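Long-range contact in peptidase, zinc-dependent (Methanocorpusculum labreanum, PDB 3LMC), which probably acts as a zinc-dependent metallopeptidase of family M54, and binds a zinc ion and an iron ion at separate sites: residues V120-E128 and S137-K145. Numbering follows the deposited sequence.
Sequences VSPHRLQNE and SALIDRIVK
Arg142, on helix 136-154, runs alongside Leu125 of the loop that follows strand 117-120. Arg142 CB lies 4.1 Å from Leu125 CB. With CG anti to the carbonyl carbon, the chain then stays extended to NE and follows the loop backbone. Arg142 CD passes 3.2 Å from Leu125 O. At the tip, NH1 serves two acceptors. The bond from Arg142 NH1 to Asn127 OD1 is nearly straight (N-H...O 178°) and 3.0 Å long. OD1 sits at the edge of the guanidinium, in its plane, while NH1 stands above the carbonyl plane of the amide. The two flat groups are turned 51° apart. The second bond, from NH1 to Leu125 O, is bent and weak. NH2 forms a salt bridge with Asp177 of helix 173-178, and Ala138 CB lies above one face of the guanidinium, toward its rim.

Beside this polar end the contact is apolar. Leu139 has its CG anti to the backbone N (chi1 -175°), which carries Leu139 CD1 to 3.6 Å from Leu125 CB. The same methyl also meets Pro122 CB and the backbone N of Gln126. Ile143 CD1 touches Pro122 CG at 3.7 Å, and Leu125 CD1 rests against the helix backbone at Ile143 N. Val120 CG1 makes a looser contact with Ile143 CG2 at 4.3 Å, where the strand ends. The contact thus joins the loop leaving strand 117-120 to the helix that carries His149 and His153 of the HExxH zinc site.

Without the guanidinium, as with an alanine here, Asn127 OD1 would probably lose this donor and Asp177 its cationic mate. Leucine, isoleucine and proline carbons pack the loop on the helix, while one guanidinium links the loop, through Asn127 OD1, to Asp177 of helix 173-178.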
# COMPACT_ATOMS: atom_id res chain seq x y z
N VAL A 120 -1.92 -1.24 -2.51
CA VAL A 120 -1.09 -2.02 -3.42
C VAL A 120 -1.82 -3.29 -3.82
O VAL A 120 -2.55 -3.88 -3.02
CB VAL A 120 0.28 -2.38 -2.81
CG1 VAL A 120 0.12 -2.95 -1.41
CG2 VAL A 120 1.00 -3.39 -3.72
N SER A 121 -1.67 -3.69 -5.08
CA SER A 121 -2.32 -4.89 -5.56
C SER A 121 -1.28 -5.92 -5.99
O SER A 121 -0.47 -5.65 -6.88
CB SER A 121 -3.20 -4.60 -6.76
OG SER A 121 -3.49 -5.82 -7.43
N PRO A 122 -1.27 -7.09 -5.34
CA PRO A 122 -0.32 -8.11 -5.77
C PRO A 122 -0.74 -8.79 -7.08
O PRO A 122 -0.02 -9.68 -7.54
CB PRO A 122 -0.36 -9.12 -4.63
CG PRO A 122 -0.86 -8.35 -3.44
CD PRO A 122 -1.87 -7.41 -4.03
N HIS A 123 -1.85 -8.36 -7.69
CA HIS A 123 -2.36 -9.07 -8.88
C HIS A 123 -1.31 -9.20 -9.98
O HIS A 123 -1.21 -10.25 -10.61
CB HIS A 123 -3.61 -8.42 -9.45
CG HIS A 123 -4.32 -9.26 -10.46
ND1 HIS A 123 -4.28 -8.99 -11.82
CD2 HIS A 123 -5.05 -10.39 -10.33
CE1 HIS A 123 -4.98 -9.90 -12.47
NE2 HIS A 123 -5.46 -10.77 -11.59
N ARG A 124 -0.55 -8.14 -10.23
CA ARG A 124 0.51 -8.19 -11.23
C ARG A 124 1.91 -8.34 -10.65
O ARG A 124 2.91 -8.28 -11.38
CB ARG A 124 0.44 -6.96 -12.12
CG ARG A 124 -0.83 -6.95 -12.98
CD ARG A 124 -0.89 -5.73 -13.88
NE ARG A 124 -2.21 -5.57 -14.48
CZ ARG A 124 -2.44 -5.49 -15.78
NH1 ARG A 124 -1.43 -5.56 -16.65
NH2 ARG A 124 -3.67 -5.31 -16.22
N LEU A 125 1.98 -8.54 -9.33
CA LEU A 125 3.25 -8.77 -8.64
C LEU A 125 3.54 -10.26 -8.49
O LEU A 125 4.69 -10.68 -8.49
CB LEU A 125 3.24 -8.10 -7.25
CG LEU A 125 2.91 -6.61 -7.27
CD1 LEU A 125 3.01 -5.96 -5.86
CD2 LEU A 125 3.83 -5.89 -8.27
N GLN A 126 2.47 -11.04 -8.38
CA GLN A 126 2.57 -12.49 -8.29
C GLN A 126 3.18 -13.10 -9.55
O GLN A 126 2.82 -12.75 -10.68
CB GLN A 126 1.17 -13.08 -8.01
CG GLN A 126 0.14 -12.76 -9.08
CD GLN A 126 -1.18 -13.50 -8.87
OE1 GLN A 126 -1.26 -14.46 -8.10
NE2 GLN A 126 -2.23 -13.05 -9.57
N ASN A 127 4.13 -14.01 -9.37
CA ASN A 127 4.65 -14.81 -10.48
C ASN A 127 3.53 -15.41 -11.35
O ASN A 127 3.62 -15.44 -12.57
CB ASN A 127 5.53 -15.95 -9.96
CG ASN A 127 7.01 -15.61 -9.90
OD1 ASN A 127 7.41 -14.46 -10.07
ND2 ASN A 127 7.84 -16.63 -9.65
N GLU A 128 2.48 -15.91 -10.71
CA GLU A 128 1.41 -16.59 -11.43
C GLU A 128 0.75 -15.75 -12.52
O GLU A 128 0.27 -16.29 -13.51
CB GLU A 128 0.35 -17.12 -10.47
CG GLU A 128 0.86 -18.21 -9.54
CD GLU A 128 1.37 -17.64 -8.22
OE1 GLU A 128 1.96 -16.54 -8.23
OE2 GLU A 128 1.17 -18.29 -7.18
N SER A 137 8.82 -15.64 -1.64
CA SER A 137 9.84 -14.62 -1.34
C SER A 137 9.82 -13.48 -2.35
O SER A 137 9.92 -12.32 -1.98
CB SER A 137 11.23 -15.24 -1.24
OG SER A 137 11.23 -16.27 -0.26
N ALA A 138 9.69 -13.81 -3.63
CA ALA A 138 9.58 -12.78 -4.65
C ALA A 138 8.37 -11.90 -4.39
O ALA A 138 8.46 -10.68 -4.49
CB ALA A 138 9.49 -13.37 -6.05
N LEU A 139 7.24 -12.51 -4.04
CA LEU A 139 6.02 -11.73 -3.86
C LEU A 139 6.12 -10.79 -2.66
O LEU A 139 5.65 -9.66 -2.72
CB LEU A 139 4.78 -12.61 -3.74
CG LEU A 139 3.47 -11.80 -3.66
CD1 LEU A 139 3.39 -10.75 -4.79
CD2 LEU A 139 2.22 -12.72 -3.67
N ILE A 140 6.72 -11.28 -1.56
CA ILE A 140 7.00 -10.45 -0.39
C ILE A 140 7.91 -9.27 -0.79
O ILE A 140 7.63 -8.11 -0.47
CB ILE A 140 7.69 -11.27 0.73
CG1 ILE A 140 6.74 -12.34 1.29
CG2 ILE A 140 8.20 -10.35 1.86
CD1 ILE A 140 7.43 -13.39 2.16
N ASP A 141 8.99 -9.57 -1.50
CA ASP A 141 9.90 -8.53 -1.97
C ASP A 141 9.13 -7.43 -2.68
O ASP A 141 9.34 -6.25 -2.42
CB ASP A 141 10.91 -9.06 -2.98
CG ASP A 141 11.94 -9.98 -2.36
OD1 ASP A 141 12.11 -9.96 -1.12
OD2 ASP A 141 12.58 -10.72 -3.13
N ARG A 142 8.28 -7.84 -3.62
CA ARG A 142 7.58 -6.88 -4.47
C ARG A 142 6.57 -6.04 -3.71
O ARG A 142 6.55 -4.81 -3.85
CB ARG A 142 6.93 -7.59 -5.65
CG ARG A 142 7.96 -8.19 -6.59
CD ARG A 142 7.31 -9.18 -7.58
NE ARG A 142 8.28 -9.64 -8.56
CZ ARG A 142 8.28 -10.85 -9.10
NH1 ARG A 142 7.34 -11.74 -8.77
NH2 ARG A 142 9.23 -11.18 -9.97
N ILE A 143 5.76 -6.69 -2.87
CA ILE A 143 4.77 -5.95 -2.07
C ILE A 143 5.41 -4.97 -1.11
O ILE A 143 4.89 -3.89 -0.88
CB ILE A 143 3.88 -6.88 -1.24
CG1 ILE A 143 3.13 -7.86 -2.16
CG2 ILE A 143 2.88 -6.06 -0.39
CD1 ILE A 143 2.22 -8.81 -1.42
N VAL A 144 6.54 -5.36 -0.52
CA VAL A 144 7.23 -4.50 0.41
C VAL A 144 7.73 -3.25 -0.30
O VAL A 144 7.58 -2.13 0.19
CB VAL A 144 8.46 -5.20 1.00
CG1 VAL A 144 9.35 -4.18 1.74
CG2 VAL A 144 8.02 -6.35 1.91
N LYS A 145 8.34 -3.46 -1.47
CA LYS A 145 8.93 -2.38 -2.24
C LYS A 145 7.90 -1.39 -2.76
O LYS A 145 8.11 -0.17 -2.73
CB LYS A 145 9.69 -2.97 -3.41
CG LYS A 145 11.00 -3.68 -3.06
CD LYS A 145 11.47 -4.44 -4.29
CE LYS A 145 12.82 -5.09 -4.08
NZ LYS A 145 13.33 -5.57 -5.39